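Local coordinates for protein putative pyridoxal phosphate-dependent transferase (Clostridium difficile, PDB 4DGT) that is a putative pyridoxal phosphate-dependent transferase of the class I and II aminotransferase family, probably using pyridoxal-5'-phosphate as its cofactor, at residues A[20-25]-A[33-38]; A[27-32]-A[354-359]; A[184-189]-A[217-222]; A[192-197]-A[224-229]. One frame throughout, in Å; residues are numbered along the deposited sequence.

Contact 1 (A[20-25]-A[33-38]); sequences SKWSEM and DLLPMW
Aromatic packing, fixed by one indole hydrogen bond, joins the short N-terminal helix 20-23 and M25, just beyond its end, to strand 35-36 in a buried contact. P36 lies between the two segments' aromatic groups. Its CG sits over one face of W22, 3.5 Å from the centroid of the six-membered ring and 13° off the ring normal, a close CH-pi contact, while CD reaches the far rim of the same ring at CH2 and CZ3. W22 starts out from its helix facing away from the strand; with CG anti to the carbonyl carbon (chi1 -76°) the indole turns back so that one face of its six-membered ring lies against P36 CG. W38 supplies the polar link. Its NE1 donates to K21 O at 3.0 Å, meeting a lone pair in the carbonyl plane, with K21 O about 16° out of the indole plane. M25 touches both P36 and W38: its CG lies 3.4 Å from W38 NE1, and its SD makes an oblique Met-aromatic contact with the same indole and touches P36 CB at 3.7 Å. The aliphatic part of K21 crosses P36 at about a right angle before NZ reaches D41 and D43, and D43 also takes W22 NE1. Strand 35-36 pairs in parallel with strand 352-353, L35 and M37 pack on helix 376-390, and E24 turns to R272 and T67 of the second subunit.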
loop_
_atom_site.group_PDB
_atom_site.type_symbol
_atom_site.label_atom_id
_atom_site.label_comp_id
_atom_site.label_asym_id
_atom_site.label_seq_id
_atom_site.Cartn_x
_atom_site.Cartn_y
_atom_site.Cartn_z
ATOM N N SER A 20 9.770 13.703 2.759
ATOM C CA SER A 20 11.094 13.051 2.861
ATOM C C SER A 20 12.185 13.796 2.161
ATOM O O SER A 20 13.292 13.856 2.693
ATOM C CB SER A 20 11.034 11.593 2.418
ATOM O OG SER A 20 10.716 11.485 1.059
ATOM N N LYS A 21 11.865 14.450 1.029
ATOM C CA LYS A 21 12.842 15.268 0.345
ATOM C C LYS A 21 13.448 16.356 1.289
ATOM O O LYS A 21 14.623 16.624 1.261
ATOM C CB LYS A 21 12.164 15.969 -0.858
ATOM C CG LYS A 21 13.126 16.748 -1.756
ATOM C CD LYS A 21 12.352 17.439 -2.913
ATOM C CE LYS A 21 13.261 17.873 -4.037
ATOM N NZ LYS A 21 12.467 18.439 -5.203
ATOM N N TRP A 22 12.595 17.004 2.092
ATOM C CA TRP A 22 13.025 18.069 2.986
ATOM C C TRP A 22 13.385 17.645 4.365
ATOM O O TRP A 22 13.932 18.446 5.120
ATOM C CB TRP A 22 11.912 19.126 3.074
ATOM C CG TRP A 22 11.882 19.976 1.823
ATOM C CD1 TRP A 22 11.208 19.702 0.646
ATOM C CD2 TRP A 22 12.575 21.261 1.578
ATOM N NE1 TRP A 22 11.421 20.698 -0.279
ATOM C CE2 TRP A 22 12.213 21.665 0.218
ATOM C CE3 TRP A 22 13.451 22.072 2.320
ATOM C CZ2 TRP A 22 12.736 22.822 -0.371
ATOM C CZ3 TRP A 22 13.940 23.256 1.734
ATOM C CH2 TRP A 22 13.607 23.604 0.413
ATOM N N SER A 23 13.029 16.425 4.755
ATOM C CA SER A 23 13.118 16.003 6.178
ATOM C C SER A 23 13.894 14.714 6.405
ATOM O O SER A 23 14.216 14.411 7.565
ATOM C CB SER A 23 11.714 15.847 6.832
ATOM O OG SER A 23 11.086 17.111 6.887
ATOM N N GLU A 24 14.261 13.986 5.339
ATOM C CA GLU A 24 15.049 12.748 5.499
ATOM C C GLU A 24 16.469 12.860 4.953
ATOM O O GLU A 24 17.059 11.847 4.556
ATOM C CB GLU A 24 14.347 11.548 4.821
ATOM C CG GLU A 24 13.204 11.045 5.648
ATOM C CD GLU A 24 12.514 9.784 5.104
ATOM O OE1 GLU A 24 13.089 8.987 4.317
ATOM O OE2 GLU A 24 11.342 9.621 5.496
ATOM N N MET A 25 17.031 14.071 4.907
ATOM C CA MET A 25 18.429 14.199 4.471
ATOM C C MET A 25 19.422 13.873 5.602
ATOM O O MET A 25 20.602 13.568 5.343
ATOM C CB MET A 25 18.714 15.590 3.952
ATOM C CG MET A 25 18.075 15.882 2.595
ATOM S SD MET A 25 18.256 17.569 2.072
ATOM C CE MET A 25 17.169 18.484 3.212
ATOM N N ASP A 33 19.999 20.493 7.068
ATOM C CA ASP A 33 20.182 21.894 6.716
ATOM C C ASP A 33 20.882 22.040 5.354
ATOM O O ASP A 33 21.970 22.621 5.232
ATOM C CB ASP A 33 21.028 22.593 7.794
ATOM C CG ASP A 33 20.300 22.704 9.123
ATOM O OD1 ASP A 33 19.076 23.015 9.102
ATOM O OD2 ASP A 33 20.942 22.494 10.199
ATOM N N LEU A 34 20.228 21.496 4.341
ATOM C CA LEU A 34 20.746 21.478 2.993
ATOM C C LEU A 34 19.620 21.803 2.049
ATOM O O LEU A 34 18.440 21.617 2.385
ATOM C CB LEU A 34 21.257 20.073 2.626
ATOM C CG LEU A 34 22.318 19.415 3.485
ATOM C CD1 LEU A 34 22.444 17.926 3.149
ATOM C CD2 LEU A 34 23.687 20.110 3.359
ATOM N N LEU A 35 19.961 22.296 0.858
ATOM C CA LEU A 35 18.952 22.595 -0.139
ATOM C C LEU A 35 18.712 21.266 -0.879
ATOM O O LEU A 35 19.644 20.724 -1.471
ATOM C CB LEU A 35 19.420 23.677 -1.114
ATOM C CG LEU A 35 18.367 24.139 -2.108
ATOM C CD1 LEU A 35 17.088 24.645 -1.456
ATOM C CD2 LEU A 35 18.879 25.141 -3.158
ATOM N N PRO A 36 17.483 20.745 -0.846
ATOM C CA PRO A 36 17.270 19.377 -1.384
ATOM C C PRO A 36 16.998 19.362 -2.895
ATOM O O PRO A 36 16.052 19.999 -3.352
ATOM C CB PRO A 36 16.066 18.890 -0.616
ATOM C CG PRO A 36 15.281 20.120 -0.397
ATOM C CD PRO A 36 16.285 21.244 -0.150
ATOM N N MET A 37 17.845 18.646 -3.673
ATOM C CA MET A 37 17.687 18.510 -5.098
ATOM C C MET A 37 17.911 17.062 -5.532
ATOM O O MET A 37 18.390 16.790 -6.601
ATOM C CB MET A 37 18.666 19.438 -5.839
ATOM C CG MET A 37 18.614 20.912 -5.380
ATOM S SD MET A 37 17.178 21.813 -6.032
ATOM C CE MET A 37 17.513 21.960 -7.784
ATOM N N TRP A 38 17.477 16.162 -4.687
ATOM C CA TRP A 38 17.800 14.735 -4.789
ATOM C C TRP A 38 16.575 13.900 -5.158
ATOM O O TRP A 38 16.269 13.732 -6.375
ATOM C CB TRP A 38 18.582 14.294 -3.535
ATOM C CG TRP A 38 17.830 14.408 -2.235
ATOM C CD1 TRP A 38 17.342 15.568 -1.598
ATOM C CD2 TRP A 38 17.441 13.304 -1.370
ATOM N NE1 TRP A 38 16.677 15.230 -0.421
ATOM C CE2 TRP A 38 16.702 13.891 -0.254
ATOM C CE3 TRP A 38 17.535 11.924 -1.464
ATOM C CZ2 TRP A 38 16.155 13.126 0.760
ATOM C CZ3 TRP A 38 17.021 11.161 -0.404
ATOM C CH2 TRP A 38 16.318 11.747 0.669
#

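Contact 2 (A[27-32]-A[354-359]); sequences KKYGTN and LNQGNS
The last turn of helix 25-29 stands well off the segment 354-359, with CA atoms of Y29 and L354 9.7 Å apart, so long side chains have to bridge the distance. Just beyond Y29 the chain leaves the helix at G30, whose positive phi of 104° ends the helical run. Y29 spans the separation with its ring and donates from OH to L354 O at 2.8 Å. The hydroxyl comes to this carbonyl from above its plane. Q356 NE2 approaches L354 O from the opposite face at 3.3 Å, so that one backbone oxygen accepts two side-chain bonds. The other end of the Q356 amide is held through OE1 by Q368. Strand 355-356 is an outermost strand of the four-stranded antiparallel sheet, where N355 pairs with R369 of strand 367-371; the tyrosine thus ties an N-terminal helix to a sheet edge more than 320 residues later. K28 runs alongside the tyrosine, its CG over one face of the ring, offset toward the rim. Its chain stays extended until a bend at the last torsion (chi4 -137°), which brings NZ to a weak bond with Y29 OH and to water 1 at 2.6 Å. That water also takes a weak bond from Q356 N. N355 OD1 is 3.6 Å from K28 NZ, near but not a hydrogen bond, and Y29 further packs on V347 of helix 339-350.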
loop_
_atom_site.group_PDB
_atom_site.type_symbol
_atom_site.label_atom_id
_atom_site.label_comp_id
_atom_site.label_asym_id
_atom_site.label_seq_id
_atom_site.Cartn_x
_atom_site.Cartn_y
_atom_site.Cartn_z
ATOM N N LYS A 27 19.554 11.388 7.694
ATOM C CA LYS A 27 19.898 9.994 7.487
ATOM C C LYS A 27 20.993 9.825 6.464
ATOM O O LYS A 27 21.973 9.124 6.686
ATOM C CB LYS A 27 18.660 9.229 6.993
ATOM N N LYS A 28 20.813 10.482 5.332
ATOM C CA LYS A 28 21.549 10.155 4.141
ATOM C C LYS A 28 22.799 10.993 3.975
ATOM O O LYS A 28 23.794 10.498 3.463
ATOM C CB LYS A 28 20.646 10.363 2.921
ATOM C CG LYS A 28 21.271 9.905 1.607
ATOM C CD LYS A 28 20.268 9.999 0.468
ATOM C CE LYS A 28 20.682 9.137 -0.708
ATOM N NZ LYS A 28 20.459 9.887 -1.970
ATOM N N TYR A 29 22.724 12.261 4.381
ATOM C CA TYR A 29 23.790 13.243 4.150
ATOM C C TYR A 29 24.444 13.722 5.427
ATOM O O TYR A 29 25.509 14.338 5.357
ATOM C CB TYR A 29 23.235 14.453 3.405
ATOM C CG TYR A 29 22.667 14.089 2.066
ATOM C CD1 TYR A 29 23.489 13.989 0.977
ATOM C CD2 TYR A 29 21.308 13.841 1.897
ATOM C CE1 TYR A 29 23.000 13.690 -0.279
ATOM C CE2 TYR A 29 20.784 13.523 0.646
ATOM C CZ TYR A 29 21.630 13.445 -0.440
ATOM O OH TYR A 29 21.143 13.124 -1.692
ATOM N N GLY A 30 23.821 13.423 6.572
ATOM C CA GLY A 30 24.368 13.761 7.889
ATOM C C GLY A 30 23.689 14.952 8.530
ATOM O O GLY A 30 23.859 15.176 9.720
ATOM N N THR A 31 22.906 15.700 7.735
ATOM C CA THR A 31 22.173 16.900 8.177
ATOM C C THR A 31 20.929 17.141 7.313
ATOM O O THR A 31 20.916 16.766 6.137
ATOM C CB THR A 31 23.067 18.164 8.109
ATOM O OG1 THR A 31 22.303 19.324 8.452
ATOM C CG2 THR A 31 23.705 18.358 6.716
ATOM N N ASN A 32 19.912 17.794 7.883
ATOM C CA ASN A 32 18.769 18.331 7.132
ATOM C C ASN A 32 18.942 19.783 6.636
ATOM O O ASN A 32 18.081 20.263 5.881
ATOM C CB ASN A 32 17.469 18.272 7.957
ATOM C CG ASN A 32 16.735 16.944 7.829
ATOM O OD1 ASN A 32 16.756 16.259 6.779
ATOM N ND2 ASN A 32 16.026 16.596 8.890
ATOM N N LEU A 354 22.405 16.471 -3.662
ATOM C CA LEU A 354 22.179 15.912 -4.994
ATOM C C LEU A 354 22.256 14.410 -4.845
ATOM O O LEU A 354 22.771 13.938 -3.839
ATOM C CB LEU A 354 23.268 16.328 -5.938
ATOM C CG LEU A 354 23.703 17.793 -6.007
ATOM C CD1 LEU A 354 24.739 18.057 -7.080
ATOM C CD2 LEU A 354 22.434 18.604 -6.171
ATOM N N ASN A 355 21.751 13.643 -5.806
ATOM C CA ASN A 355 21.893 12.190 -5.718
ATOM C C ASN A 355 23.293 11.796 -6.246
ATOM O O ASN A 355 23.624 12.078 -7.349
ATOM C CB ASN A 355 20.831 11.426 -6.519
ATOM C CG ASN A 355 19.475 11.382 -5.849
ATOM O OD1 ASN A 355 19.102 10.409 -5.215
ATOM N ND2 ASN A 355 18.705 12.379 -6.079
ATOM N N GLN A 356 24.057 11.104 -5.444
ATOM C CA GLN A 356 25.374 10.645 -5.840
ATOM C C GLN A 356 25.291 9.681 -7.016
ATOM O O GLN A 356 24.488 8.733 -7.011
ATOM C CB GLN A 356 25.987 9.988 -4.601
ATOM C CG GLN A 356 26.033 10.992 -3.425
ATOM C CD GLN A 356 26.710 12.365 -3.794
ATOM O OE1 GLN A 356 27.853 12.333 -4.273
ATOM N NE2 GLN A 356 26.017 13.581 -3.553
ATOM N N GLY A 357 26.080 9.934 -8.058
ATOM C CA GLY A 357 26.052 9.129 -9.262
ATOM C C GLY A 357 26.343 7.629 -9.033
ATOM O O GLY A 357 25.754 6.729 -9.685
ATOM N N ASN A 358 27.220 7.354 -8.112
ATOM C CA ASN A 358 27.626 5.981 -7.848
ATOM C C ASN A 358 26.503 5.110 -7.318
ATOM O O ASN A 358 26.507 3.873 -7.512
ATOM C CB ASN A 358 28.936 5.940 -7.023
ATOM C CG ASN A 358 28.816 6.362 -5.565
ATOM O OD1 ASN A 358 27.833 6.900 -5.110
ATOM N ND2 ASN A 358 29.873 6.084 -4.808
ATOM N N SER A 359 25.498 5.758 -6.746
ATOM C CA SER A 359 24.326 5.068 -6.251
ATOM C C SER A 359 23.538 4.356 -7.367
ATOM O O SER A 359 22.809 3.387 -7.066
ATOM C CB SER A 359 23.487 6.032 -5.412
ATOM O OG SER A 359 22.764 6.776 -6.315
HETATM O O HOH W 1 22.264 9.034 -3.558
#

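Contact 3 (A[184-189]-A[217-222]); sequences DELKKL and IPMASI. With MG (magnesium ion), chain E.
L186 faces the segment 217-222 from helix 183-195 and meets three of its residues in turn. Its CB lies 3.5 Å from I222 CD1 and 4.0 Å from M219 CE. Beyond CG, which is anti to the carbonyl carbon (chi1 -61°), the branches part company: CD1 reaches I217, 3.3 Å from its O and 3.8 Å from its CB, whereas CD2 is turned to M219 CE at 3.9 Å. M219 reaches across with a chain bent at both chi2 and chi3, which lays its terminal methyl against the helix backbone. There CE approaches L186 O and also touches L189 CD2 at 3.8 Å, the two side chains crossing at about a right angle. At the outer border, K187 adds its CG to I222 CG2 at 3.6 Å, then bends back along its own helix so that NZ forms a salt bridge with D184 OD1. No hydrogen bond crosses between the segments. The turn 218-221 is held from within instead: S221 OG donates to a lone pair of P218 O, which also accepts from S221 N. On the side of this turn away from the helix, S221 O binds a magnesium ion at 2.2 Å, together with three waters, one of which donates to I222 O. L186, L189 and M219 all pack on L170 of strand 165-171, so the contact sets a helix and a neighbouring loop over the mixed seven-stranded sheet, as in the large domain of the fold-type I pyridoxal phosphate enzymes.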
loop_
_atom_site.group_PDB
_atom_site.type_symbol
_atom_site.label_atom_id
_atom_site.label_comp_id
_atom_site.label_asym_id
_atom_site.label_seq_id
_atom_site.Cartn_x
_atom_site.Cartn_y
_atom_site.Cartn_z
ATOM N N ASP A 184 13.449 2.827 -33.094
ATOM C CA ASP A 184 14.428 1.901 -33.655
ATOM C C ASP A 184 15.318 1.287 -32.563
ATOM O O ASP A 184 15.708 0.126 -32.680
ATOM C CB ASP A 184 15.327 2.563 -34.671
ATOM C CG ASP A 184 14.667 2.736 -36.014
ATOM O OD1 ASP A 184 13.589 2.187 -36.256
ATOM O OD2 ASP A 184 15.286 3.410 -36.858
ATOM N N GLU A 185 15.727 2.077 -31.568
ATOM C CA GLU A 185 16.458 1.518 -30.428
ATOM C C GLU A 185 15.624 0.474 -29.695
ATOM O O GLU A 185 16.176 -0.520 -29.262
ATOM C CB GLU A 185 16.837 2.637 -29.439
ATOM C CG GLU A 185 17.906 3.565 -29.939
ATOM C CD GLU A 185 18.219 4.703 -29.016
ATOM O OE1 GLU A 185 17.306 5.511 -28.735
ATOM O OE2 GLU A 185 19.380 4.827 -28.523
ATOM N N LEU A 186 14.343 0.757 -29.436
ATOM C CA LEU A 186 13.475 -0.210 -28.787
ATOM C C LEU A 186 13.223 -1.470 -29.609
ATOM O O LEU A 186 13.214 -2.577 -29.048
ATOM C CB LEU A 186 12.141 0.434 -28.361
ATOM C CG LEU A 186 12.292 1.583 -27.365
ATOM C CD1 LEU A 186 10.967 2.319 -27.313
ATOM C CD2 LEU A 186 12.733 1.052 -25.990
ATOM N N LYS A 187 13.071 -1.311 -30.930
ATOM C CA LYS A 187 12.863 -2.451 -31.848
ATOM C C LYS A 187 14.074 -3.373 -31.763
ATOM O O LYS A 187 13.949 -4.606 -31.701
ATOM C CB LYS A 187 12.656 -2.012 -33.313
ATOM C CG LYS A 187 11.245 -1.553 -33.612
ATOM C CD LYS A 187 11.059 -1.348 -35.125
ATOM C CE LYS A 187 11.893 -0.216 -35.707
ATOM N NZ LYS A 187 11.592 0.138 -37.141
ATOM N N LYS A 188 15.276 -2.808 -31.781
ATOM C CA LYS A 188 16.493 -3.632 -31.730
ATOM C C LYS A 188 16.533 -4.459 -30.450
ATOM O O LYS A 188 16.799 -5.696 -30.501
ATOM C CB LYS A 188 17.740 -2.740 -31.909
ATOM C CG LYS A 188 18.976 -3.528 -32.143
ATOM C CD LYS A 188 20.118 -2.676 -32.669
ATOM C CE LYS A 188 21.402 -3.464 -32.826
ATOM N NZ LYS A 188 21.505 -4.331 -34.035
ATOM N N LEU A 189 16.253 -3.842 -29.306
ATOM C CA LEU A 189 16.270 -4.533 -28.048
ATOM C C LEU A 189 15.158 -5.590 -28.019
ATOM O O LEU A 189 15.384 -6.745 -27.550
ATOM C CB LEU A 189 16.081 -3.528 -26.889
ATOM C CG LEU A 189 15.780 -4.123 -25.481
ATOM C CD1 LEU A 189 16.968 -4.914 -25.000
ATOM C CD2 LEU A 189 15.404 -3.054 -24.467
ATOM N N ILE A 217 7.716 6.269 -26.605
ATOM C CA ILE A 217 7.207 5.091 -27.315
ATOM C C ILE A 217 7.129 3.961 -26.307
ATOM O O ILE A 217 8.172 3.407 -25.922
ATOM C CB ILE A 217 8.162 4.679 -28.460
ATOM C CG1 ILE A 217 8.436 5.849 -29.402
ATOM C CG2 ILE A 217 7.597 3.471 -29.190
ATOM C CD1 ILE A 217 7.221 6.365 -30.092
ATOM N N PRO A 218 5.911 3.575 -25.850
ATOM C CA PRO A 218 5.891 2.376 -24.980
ATOM C C PRO A 218 6.465 1.192 -25.752
ATOM O O PRO A 218 6.132 0.994 -26.899
ATOM C CB PRO A 218 4.397 2.213 -24.665
ATOM C CG PRO A 218 3.815 3.575 -24.918
ATOM C CD PRO A 218 4.571 4.166 -26.038
ATOM N N MET A 219 7.347 0.428 -25.128
ATOM C CA MET A 219 7.869 -0.772 -25.767
ATOM C C MET A 219 6.763 -1.681 -26.306
ATOM O O MET A 219 6.828 -2.169 -27.439
ATOM C CB MET A 219 8.717 -1.518 -24.795
ATOM C CG MET A 219 9.173 -2.896 -25.204
ATOM S SD MET A 219 10.288 -2.848 -26.685
ATOM C CE MET A 219 11.912 -2.754 -25.908
ATOM N N ALA A 220 5.685 -1.808 -25.557
ATOM C CA ALA A 220 4.565 -2.686 -25.919
ATOM C C ALA A 220 3.745 -2.127 -27.084
ATOM O O ALA A 220 2.995 -2.845 -27.696
ATOM C CB ALA A 220 3.662 -2.955 -24.688
ATOM N N SER A 221 3.908 -0.849 -27.419
ATOM C CA SER A 221 3.111 -0.209 -28.505
ATOM C C SER A 221 3.678 -0.446 -29.887
ATOM O O SER A 221 3.023 -0.159 -30.897
ATOM C CB SER A 221 2.996 1.305 -28.286
ATOM O OG SER A 221 4.210 1.940 -28.631
ATOM N N ILE A 222 4.910 -0.991 -29.978
ATOM C CA ILE A 222 5.600 -1.051 -31.261
ATOM C C ILE A 222 4.981 -2.074 -32.236
ATOM O O ILE A 222 4.893 -1.791 -33.445
ATOM C CB ILE A 222 7.084 -1.292 -31.022
ATOM C CG1 ILE A 222 7.716 -0.040 -30.416
ATOM C CG2 ILE A 222 7.827 -1.649 -32.338
ATOM C CD1 ILE A 222 9.001 -0.331 -29.742
HETATM MG MG MG E . 1.400 0.612 -32.112
HETATM O O HOH W 2 2.351 -0.283 -33.815
HETATM O O HOH W 3 0.339 0.972 -30.571
HETATM O O HOH W 4 -0.061 1.394 -33.228
#

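Contact 4 (A[192-197]-A[224-229]); sequences ICLKHN and KEFEKN. With MG (magnesium ion), chain I.
C193 makes a slight approach from the last turn of helix 183-195, its CB 4.4 Å from N229 ND2. The next residue, L194, carries nearly the whole contact, directed toward helix 224-229 and spreading its two methyls over three residues. CD1 meets the F226 ring obliquely at CE1, 3.4 Å away, and also lies against the carboxylate of E225, with E225 CD at 3.7 Å. CD2 rests on the amide of N229, 3.7 Å from CG, the two side chains sliding past each other in opposite directions. N229 ND2 is hydrogen-bonded to V198 O, which holds the amide beside the leucine and ties helix 224-229 to the chain just past the other helix. E225 has CG between its backbone N and carbonyl carbon (chi1 73°), and from there its extended chain carries OE2 to a magnesium ion at 2.0 Å. Five waters complete six ligands around the metal. After L194 the helix soon stops: N197, at positive phi, is the C-prime residue of a Schellman motif, with N197 N bonded to L194 O and V198 N to C193 O. The chain then enters strand 199-203, on which C193 and N229 both pack. On its other flank helix 183-195 lays I192 against helix 155-161, and F226 reaches M219 in the loop before helix 224-229.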
loop_
_atom_site.group_PDB
_atom_site.type_symbol
_atom_site.label_atom_id
_atom_site.label_comp_id
_atom_site.label_asym_id
_atom_site.label_seq_id
_atom_site.Cartn_x
_atom_site.Cartn_y
_atom_site.Cartn_z
ATOM N N ILE A 192 15.885 -8.768 -29.975
ATOM C CA ILE A 192 16.845 -9.596 -29.255
ATOM C C ILE A 192 16.127 -10.403 -28.192
ATOM O O ILE A 192 16.352 -11.588 -28.050
ATOM C CB ILE A 192 18.031 -8.831 -28.611
ATOM C CG1 ILE A 192 18.942 -8.166 -29.645
ATOM C CG2 ILE A 192 18.842 -9.780 -27.700
ATOM C CD1 ILE A 192 19.912 -7.127 -29.056
ATOM N N CYS A 193 15.316 -9.751 -27.374
ATOM C CA CYS A 193 14.639 -10.438 -26.295
ATOM C C CYS A 193 13.683 -11.473 -26.831
ATOM O O CYS A 193 13.643 -12.580 -26.297
ATOM C CB CYS A 193 13.962 -9.463 -25.363
ATOM S SG CYS A 193 15.096 -8.469 -24.359
ATOM N N LEU A 194 12.959 -11.180 -27.897
ATOM C CA LEU A 194 12.032 -12.174 -28.462
ATOM C C LEU A 194 12.779 -13.386 -29.031
ATOM O O LEU A 194 12.345 -14.525 -28.843
ATOM C CB LEU A 194 11.171 -11.590 -29.595
ATOM C CG LEU A 194 9.989 -10.821 -29.091
ATOM C CD1 LEU A 194 9.532 -9.715 -30.066
ATOM C CD2 LEU A 194 8.912 -11.821 -28.725
ATOM N N LYS A 195 13.913 -13.134 -29.656
ATOM C CA LYS A 195 14.771 -14.229 -30.231
ATOM C C LYS A 195 15.157 -15.214 -29.148
ATOM O O LYS A 195 15.184 -16.436 -29.360
ATOM C CB LYS A 195 16.048 -13.666 -30.826
ATOM C CG LYS A 195 17.044 -14.669 -31.396
ATOM C CD LYS A 195 18.093 -13.907 -32.167
ATOM C CE LYS A 195 19.173 -14.770 -32.791
ATOM N NZ LYS A 195 20.296 -13.820 -33.094
ATOM N N HIS A 196 15.420 -14.698 -27.968
ATOM C CA HIS A 196 15.858 -15.511 -26.842
ATOM C C HIS A 196 14.788 -15.868 -25.848
ATOM O O HIS A 196 15.068 -16.383 -24.760
ATOM C CB HIS A 196 17.020 -14.839 -26.128
ATOM C CG HIS A 196 18.223 -14.740 -26.955
ATOM N ND1 HIS A 196 19.114 -15.755 -27.024
ATOM C CD2 HIS A 196 18.645 -13.773 -27.866
ATOM C CE1 HIS A 196 20.081 -15.443 -27.917
ATOM N NE2 HIS A 196 19.798 -14.225 -28.436
ATOM N N ASN A 197 13.522 -15.616 -26.171
ATOM C CA ASN A 197 12.377 -15.896 -25.331
ATOM C C ASN A 197 12.514 -15.299 -23.931
ATOM O O ASN A 197 12.164 -15.929 -22.909
ATOM C CB ASN A 197 12.127 -17.415 -25.359
ATOM C CG ASN A 197 11.787 -17.894 -26.797
ATOM O OD1 ASN A 197 10.713 -17.596 -27.290
ATOM N ND2 ASN A 197 12.769 -18.508 -27.523
ATOM N N LYS A 224 2.219 -5.977 -32.156
ATOM C CA LYS A 224 1.415 -6.892 -31.360
ATOM C C LYS A 224 2.332 -7.920 -30.722
ATOM O O LYS A 224 2.073 -8.312 -29.606
ATOM C CB LYS A 224 0.305 -7.526 -32.165
ATOM C CG LYS A 224 -0.864 -6.592 -32.418
ATOM C CD LYS A 224 -1.714 -6.436 -31.138
ATOM C CE LYS A 224 -2.707 -5.264 -31.207
ATOM N NZ LYS A 224 -3.318 -5.013 -29.841
ATOM N N GLU A 225 3.410 -8.326 -31.405
ATOM C CA GLU A 225 4.332 -9.293 -30.764
ATOM C C GLU A 225 5.089 -8.666 -29.592
ATOM O O GLU A 225 5.339 -9.323 -28.600
ATOM C CB GLU A 225 5.275 -9.972 -31.732
ATOM C CG GLU A 225 6.369 -9.118 -32.258
ATOM C CD GLU A 225 7.423 -9.893 -33.045
ATOM O OE1 GLU A 225 7.469 -11.148 -32.937
ATOM O OE2 GLU A 225 8.170 -9.229 -33.806
ATOM N N PHE A 226 5.482 -7.398 -29.698
ATOM C CA PHE A 226 6.130 -6.733 -28.601
ATOM C C PHE A 226 5.111 -6.566 -27.426
ATOM O O PHE A 226 5.439 -6.786 -26.292
ATOM C CB PHE A 226 6.644 -5.358 -29.068
ATOM C CG PHE A 226 8.009 -5.373 -29.688
ATOM C CD1 PHE A 226 8.455 -6.435 -30.427
ATOM C CD2 PHE A 226 8.814 -4.283 -29.573
ATOM C CE1 PHE A 226 9.686 -6.419 -31.053
ATOM C CE2 PHE A 226 10.052 -4.259 -30.162
ATOM C CZ PHE A 226 10.511 -5.312 -30.914
ATOM N N GLU A 227 3.864 -6.266 -27.745
ATOM C CA GLU A 227 2.804 -6.149 -26.750
ATOM C C GLU A 227 2.699 -7.398 -25.901
ATOM O O GLU A 227 2.686 -7.336 -24.700
ATOM C CB GLU A 227 1.474 -5.843 -27.457
ATOM C CG GLU A 227 0.357 -5.379 -26.536
ATOM C CD GLU A 227 -0.778 -4.747 -27.322
ATOM O OE1 GLU A 227 -0.878 -3.487 -27.348
ATOM O OE2 GLU A 227 -1.552 -5.506 -27.908
ATOM N N LYS A 228 2.696 -8.549 -26.544
ATOM C CA LYS A 228 2.502 -9.803 -25.820
ATOM C C LYS A 228 3.764 -10.184 -25.043
ATOM O O LYS A 228 3.675 -10.929 -24.026
ATOM C CB LYS A 228 2.057 -10.897 -26.763
ATOM C CG LYS A 228 0.638 -10.677 -27.307
ATOM C CD LYS A 228 -0.412 -11.021 -26.252
ATOM C CE LYS A 228 -1.858 -10.889 -26.773
ATOM N NZ LYS A 228 -2.878 -10.196 -25.899
ATOM N N ASN A 229 4.909 -9.647 -25.431
ATOM C CA ASN A 229 6.181 -9.966 -24.737
ATOM C C ASN A 229 6.615 -8.926 -23.665
ATOM O O ASN A 229 7.693 -9.056 -23.099
ATOM C CB ASN A 229 7.326 -10.177 -25.759
ATOM C CG ASN A 229 8.463 -10.962 -25.189
ATOM O OD1 ASN A 229 8.201 -11.985 -24.553
ATOM N ND2 ASN A 229 9.680 -10.470 -25.327
HETATM MG MG MG I . 9.613 -9.913 -35.088
HETATM O O HOH W 5 8.890 -11.943 -34.728
HETATM O O HOH W 6 10.236 -7.975 -35.340
HETATM O O HOH W 7 8.101 -9.620 -36.624
HETATM O O HOH W 8 10.840 -10.126 -33.449
HETATM O O HOH W 9 10.945 -10.764 -36.359
#

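Contacts 1 and 2 meet one another, with centres about 9 Å apart, and their segments alternate along the chain: N32 of contact 2 bonds to S23 and M25 of contact 1. Both are buried, yet contact 1 relies on indole and proline packing plus one hydrogen bond, and contact 2 on one tyrosine hydroxyl bound to a backbone carbonyl, with a lysine and a water beside it. Contacts 3 and 4, across the chain's centre, are only partly buried and share helix 183-195. Contact 3 packs aliphatic chains and a methionine; in contact 4 one leucine meets a ring, a carboxylate and an amide. Each has a hydrated magnesium ion on its second segment, through a carbonyl or a carboxylate respectively.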